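Local coordinates for unknown function protein VPA0580 (Vibrio parahaemolyticus, PDB 2QHQ) that is of unknown function but belongs to the HopJ family of type III effectors, which suggests a role as a secreted effector, at residues Ala46-Gly51 with Ile115-Ser120; Ala79-Phe84 with Gln102-Phe107. All blocks are in the same frame, centred on the assembly; numbering follows the deposited sequence.

Interaction 1 of 2, residues Ala46-Gly51 with Ile115-Ser120; sequences AAFTNG and IQFETS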
loop_
_atom_site.group_PDB
_atom_site.type_symbol
_atom_site.label_atom_id
_atom_site.label_comp_id
_atom_site.label_asym_id
_atom_site.label_seq_id
_atom_site.Cartn_x
_atom_site.Cartn_y
_atom_site.Cartn_z
ATOM N N ALA B 46 4.554 12.487 9.493
ATOM C CA ALA B 46 4.707 11.150 10.089
ATOM C C ALA B 46 6.145 10.721 9.993
ATOM O O ALA B 46 6.780 10.877 8.937
ATOM C CB ALA B 46 3.822 10.139 9.356
ATOM N N ALA B 47 6.658 10.146 11.087
ATOM C CA ALA B 47 7.987 9.523 11.049
ATOM C C ALA B 47 7.904 8.226 10.260
ATOM O O ALA B 47 6.901 7.505 10.338
ATOM C CB ALA B 47 8.490 9.239 12.475
ATOM N N PHE B 48 8.945 7.940 9.481
ATOM C CA PHE B 48 9.018 6.647 8.787
ATOM C C PHE B 48 10.443 6.211 8.546
ATOM O O PHE B 48 11.319 7.045 8.325
ATOM C CB PHE B 48 8.210 6.650 7.473
ATOM C CG PHE B 48 8.853 7.407 6.318
ATOM C CD1 PHE B 48 9.429 6.714 5.242
ATOM C CD2 PHE B 48 8.805 8.809 6.271
ATOM C CE1 PHE B 48 9.983 7.417 4.137
ATOM C CE2 PHE B 48 9.339 9.521 5.178
ATOM C CZ PHE B 48 9.928 8.818 4.108
ATOM N N THR B 49 10.654 4.897 8.614
ATOM C CA THR B 49 11.951 4.332 8.279
ATOM C C THR B 49 11.888 3.820 6.857
ATOM O O THR B 49 10.818 3.485 6.350
ATOM C CB THR B 49 12.372 3.207 9.232
ATOM O OG1 THR B 49 11.261 2.326 9.452
ATOM C CG2 THR B 49 12.836 3.794 10.562
ATOM N N ASN B 50 13.043 3.816 6.213
ATOM C CA ASN B 50 13.130 3.475 4.809
ATOM C C ASN B 50 14.483 2.797 4.608
ATOM O O ASN B 50 15.482 3.442 4.285
ATOM C CB ASN B 50 12.987 4.754 3.986
ATOM C CG ASN B 50 13.108 4.523 2.477
ATOM O OD1 ASN B 50 13.144 3.382 1.983
ATOM N ND2 ASN B 50 13.187 5.632 1.734
ATOM N N GLY B 51 14.510 1.491 4.870
ATOM C CA GLY B 51 15.745 0.704 4.833
ATOM C C GLY B 51 16.740 1.265 5.832
ATOM O O GLY B 51 16.473 1.281 7.032
ATOM N N ILE B 115 10.101 -0.168 4.214
ATOM C CA ILE B 115 9.330 1.012 4.636
ATOM C C ILE B 115 8.537 0.674 5.893
ATOM O O ILE B 115 7.927 -0.380 5.955
ATOM C CB ILE B 115 8.347 1.473 3.523
ATOM C CG1 ILE B 115 9.110 2.133 2.347
ATOM C CG2 ILE B 115 7.232 2.392 4.108
ATOM C CD1 ILE B 115 9.738 3.500 2.673
ATOM N N GLN B 116 8.543 1.563 6.886
ATOM C CA GLN B 116 7.683 1.411 8.061
ATOM C C GLN B 116 7.298 2.799 8.544
ATOM O O GLN B 116 8.170 3.573 8.950
ATOM C CB GLN B 116 8.414 0.653 9.171
ATOM C CG GLN B 116 7.655 0.560 10.500
ATOM C CD GLN B 116 7.160 -0.834 10.826
ATOM O OE1 GLN B 116 7.259 -1.764 10.018
ATOM N NE2 GLN B 116 6.650 -0.994 12.038
ATOM N N PHE B 117 6.011 3.116 8.455
ATOM C CA PHE B 117 5.471 4.369 9.011
ATOM C C PHE B 117 5.124 4.203 10.479
ATOM O O PHE B 117 4.607 3.151 10.896
ATOM C CB PHE B 117 4.208 4.780 8.256
ATOM C CG PHE B 117 4.471 5.522 6.984
ATOM C CD1 PHE B 117 4.469 6.913 6.975
ATOM C CD2 PHE B 117 4.677 4.839 5.783
ATOM C CE1 PHE B 117 4.685 7.629 5.806
ATOM C CE2 PHE B 117 4.916 5.550 4.602
ATOM C CZ PHE B 117 4.912 6.958 4.620
ATOM N N GLU B 118 5.385 5.251 11.262
ATOM C CA GLU B 118 4.971 5.297 12.648
ATOM C C GLU B 118 3.474 5.564 12.764
ATOM O O GLU B 118 2.801 5.034 13.651
ATOM C CB GLU B 118 5.788 6.352 13.427
ATOM C CG GLU B 118 5.451 6.344 14.905
ATOM C CD GLU B 118 6.179 7.403 15.741
ATOM O OE1 GLU B 118 6.258 8.582 15.324
ATOM O OE2 GLU B 118 6.622 7.053 16.863
ATOM N N THR B 119 2.956 6.367 11.835
ATOM C CA THR B 119 1.548 6.688 11.778
ATOM C C THR B 119 1.211 7.114 10.347
ATOM O O THR B 119 2.104 7.251 9.525
ATOM C CB THR B 119 1.202 7.781 12.798
ATOM O OG1 THR B 119 -0.224 7.907 12.896
ATOM C CG2 THR B 119 1.890 9.096 12.433
ATOM N N SER B 120 -0.068 7.299 10.053
ATOM C CA SER B 120 -0.477 7.608 8.676
ATOM C C SER B 120 -0.306 9.086 8.365
ATOM O O SER B 120 -0.494 9.948 9.232
ATOM C CB SER B 120 -1.907 7.157 8.402
ATOM O OG SER B 120 -2.765 7.624 9.393
HETATM O O HOH W 1 5.118 9.935 13.488
#

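Interaction 2 of 2, residues Ala79-Phe84 with Gln102-Phe107; sequences ATLACF and QNIRNF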
loop_
_atom_site.group_PDB
_atom_site.type_symbol
_atom_site.label_atom_id
_atom_site.label_comp_id
_atom_site.label_asym_id
_atom_site.label_seq_id
_atom_site.Cartn_x
_atom_site.Cartn_y
_atom_site.Cartn_z
ATOM N N ALA B 79 6.448 1.806 -9.794
ATOM C CA ALA B 79 5.484 2.906 -9.920
ATOM C C ALA B 79 5.722 3.997 -8.872
ATOM O O ALA B 79 5.537 5.185 -9.136
ATOM C CB ALA B 79 4.048 2.396 -9.821
ATOM N N THR B 80 6.086 3.581 -7.663
ATOM C CA THR B 80 6.358 4.533 -6.573
ATOM C C THR B 80 7.605 5.360 -6.896
ATOM O O THR B 80 7.599 6.590 -6.783
ATOM C CB THR B 80 6.501 3.782 -5.242
ATOM O OG1 THR B 80 5.306 3.009 -5.019
ATOM C CG2 THR B 80 6.694 4.777 -4.078
ATOM N N LEU B 81 8.660 4.702 -7.365
ATOM C CA LEU B 81 9.841 5.449 -7.818
ATOM C C LEU B 81 9.509 6.433 -8.936
ATOM O O LEU B 81 9.966 7.570 -8.911
ATOM C CB LEU B 81 10.958 4.501 -8.252
ATOM C CG LEU B 81 11.645 3.729 -7.132
ATOM C CD1 LEU B 81 12.383 2.542 -7.773
ATOM C CD2 LEU B 81 12.630 4.638 -6.385
ATOM N N ALA B 82 8.666 6.005 -9.879
ATOM C CA ALA B 82 8.272 6.867 -10.996
ATOM C C ALA B 82 7.552 8.151 -10.552
ATOM O O ALA B 82 7.640 9.185 -11.239
ATOM C CB ALA B 82 7.420 6.093 -11.991
ATOM N N CYS B 83 6.844 8.085 -9.422
ATOM C CA CYS B 83 6.153 9.259 -8.882
ATOM C C CYS B 83 7.128 10.380 -8.524
ATOM O O CYS B 83 6.737 11.551 -8.475
ATOM C CB CYS B 83 5.336 8.879 -7.652
ATOM S SG CYS B 83 3.815 7.976 -8.104
ATOM N N PHE B 84 8.392 10.027 -8.244
ATOM C CA PHE B 84 9.400 11.059 -7.992
ATOM C C PHE B 84 9.862 11.785 -9.256
ATOM O O PHE B 84 10.647 12.743 -9.155
ATOM C CB PHE B 84 10.632 10.502 -7.267
ATOM C CG PHE B 84 10.380 10.098 -5.839
ATOM C CD1 PHE B 84 10.593 11.011 -4.793
ATOM C CD2 PHE B 84 9.956 8.809 -5.535
ATOM C CE1 PHE B 84 10.407 10.615 -3.434
ATOM C CE2 PHE B 84 9.750 8.414 -4.183
ATOM C CZ PHE B 84 9.969 9.309 -3.149
ATOM N N GLN B 102 18.127 10.718 -0.492
ATOM C CA GLN B 102 18.428 9.473 0.207
ATOM C C GLN B 102 17.229 8.536 0.287
ATOM O O GLN B 102 17.388 7.315 0.280
ATOM C CB GLN B 102 18.986 9.743 1.614
ATOM C CG GLN B 102 20.498 10.041 1.645
ATOM C CD GLN B 102 21.348 8.928 1.020
ATOM O OE1 GLN B 102 21.189 7.742 1.335
ATOM N NE2 GLN B 102 22.262 9.313 0.134
ATOM N N ASN B 103 16.024 9.091 0.380
ATOM C CA ASN B 103 14.856 8.211 0.391
ATOM C C ASN B 103 14.652 7.447 -0.914
ATOM O O ASN B 103 14.309 6.284 -0.889
ATOM C CB ASN B 103 13.604 8.958 0.814
ATOM C CG ASN B 103 13.561 9.175 2.306
ATOM O OD1 ASN B 103 13.346 8.239 3.058
ATOM N ND2 ASN B 103 13.765 10.422 2.741
ATOM N N ILE B 104 14.857 8.108 -2.048
ATOM C CA ILE B 104 14.791 7.402 -3.335
ATOM C C ILE B 104 15.871 6.326 -3.407
ATOM O O ILE B 104 15.589 5.180 -3.761
ATOM C CB ILE B 104 14.957 8.369 -4.548
ATOM C CG1 ILE B 104 13.836 9.411 -4.553
ATOM C CG2 ILE B 104 14.957 7.593 -5.862
ATOM C CD1 ILE B 104 13.993 10.491 -5.695
ATOM N N ARG B 105 17.104 6.691 -3.042
ATOM C CA ARG B 105 18.231 5.765 -3.154
ATOM C C ARG B 105 18.066 4.553 -2.240
ATOM O O ARG B 105 18.375 3.459 -2.645
ATOM C CB ARG B 105 19.557 6.479 -2.907
ATOM C CG ARG B 105 19.861 7.552 -3.949
ATOM C CD ARG B 105 21.143 8.324 -3.627
ATOM N NE ARG B 105 21.333 9.381 -4.630
ATOM C CZ ARG B 105 21.891 9.207 -5.828
ATOM N NH1 ARG B 105 22.348 8.008 -6.228
ATOM N NH2 ARG B 105 21.987 10.244 -6.644
ATOM N N ASN B 106 17.518 4.759 -1.047
ATOM C CA ASN B 106 17.259 3.658 -0.129
ATOM C C ASN B 106 16.133 2.769 -0.597
ATOM O O ASN B 106 16.222 1.556 -0.511
ATOM C CB ASN B 106 17.003 4.148 1.299
ATOM C CG ASN B 106 18.291 4.283 2.102
ATOM O OD1 ASN B 106 18.810 3.297 2.654
ATOM N ND2 ASN B 106 18.831 5.484 2.143
ATOM N N PHE B 107 15.087 3.378 -1.128
ATOM C CA PHE B 107 13.918 2.605 -1.538
ATOM C C PHE B 107 14.269 1.723 -2.742
ATOM O O PHE B 107 13.738 0.630 -2.880
ATOM C CB PHE B 107 12.767 3.553 -1.849
ATOM C CG PHE B 107 11.465 2.864 -2.179
ATOM C CD1 PHE B 107 10.671 2.323 -1.166
ATOM C CD2 PHE B 107 11.016 2.795 -3.498
ATOM C CE1 PHE B 107 9.445 1.705 -1.475
ATOM C CE2 PHE B 107 9.790 2.175 -3.813
ATOM C CZ PHE B 107 9.011 1.633 -2.797
#

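Interaction 1 of 2, residues Ala46-Gly51 with Ile115-Ser120
F48 and F117 are opposed as a non-hydrogen-bonded pair of two antiparallel strands, 48-50 in the middle of a three-stranded sheet and 115-117 along its border. The hydrogen-bonded pair beside them, T49 with Q116, exchanges two backbone bonds, T49 N to Q116 O at 2.8 Å and Q116 N to T49 O at 3.0 Å, and E118 N continues the pairing to A47 O. The F48 side chain begins over a ring: its CB lies on one face of F117, 3.9 Å from the centroid and 16° off the normal, a CH-pi contact. With CG turned between the backbone N and the carbonyl carbon (chi1 75°), the F48 ring is nearly parallel to that of F117, planes at 17°, but displaced, centroids 5.1 Å apart, with little overlap. Farther out, CD1 and CE1 put the ring edge against the I115 methyl CD1, which also reaches the N50 amide. F48, F117 and I115 pack on the face turned to helices 67-72 and 102-110; N50 suits it because its amide has a partner in N103. T49 and Q116 suit the more exposed face. One water accepts from A47 N at 2.9 Å and donates to E118 OE1.

Interaction 2 of 2, residues Ala79-Phe84 with Gln102-Phe107
I104 and F84 reach out alongside each other with opposite headings, and the CG1-CD1 arm of the isoleucine lies over the ring: CG1 sits above its centre, 3.7 Å from the centroid and 13° off the normal, a CH-pi contact. CD1 continues to the ring's inner end, 3.6 Å from F84 CG. Both branches of I104 are used, as suits a beta-branched residue: CG1 stands beside the backbone N (chi1 -61°) and serves F84, while CG2 meets L81 CD2 at 3.8 Å. L81 crosses I104 and F107 at a slant, and its branched end reaches the F107 ring edge, with CG in the ring plane and CD2 3.8 Å from F107 CD2. The T80 side chain runs across that of F107, roughly perpendicular to it, with CB 3.9 Å from F107 CE2; its hydroxyl is held by D76 O, so it offers carbon to the phenylalanine. These interlocking apolar groups join helix 79-83 to the nearly antiparallel 102-107 part of helix 102-110, whose segment axes come no closer than 10.9 Å. Helix 86-92 adds F87, Y88 and V92 against I104, F67 of helix 67-72 meets the F107 ring, and N50 of strand 48-50 touches F107.

Both segments of interaction 2 fall between the two strands paired in interaction 1, and helix 102-110 leads on to strand 115-117, so one run of chain supplies a partner to both. Their centres are 14 Å apart, yet they touch directly. N50 ND2 of interaction 1 lies 2.9 Å from N103 O of interaction 2, a probable hydrogen bond between strand and helix; F48 CZ packs 3.6 Å from N103 OD1, and N50 O lies 3.4 Å from N106 CB. N103, N106 and F107 thus meet the sheet, while I104 and F107 meet the 79-84 segment, so F107 serves both, joining the buried helical core of interaction 2 to the partly buried sheet.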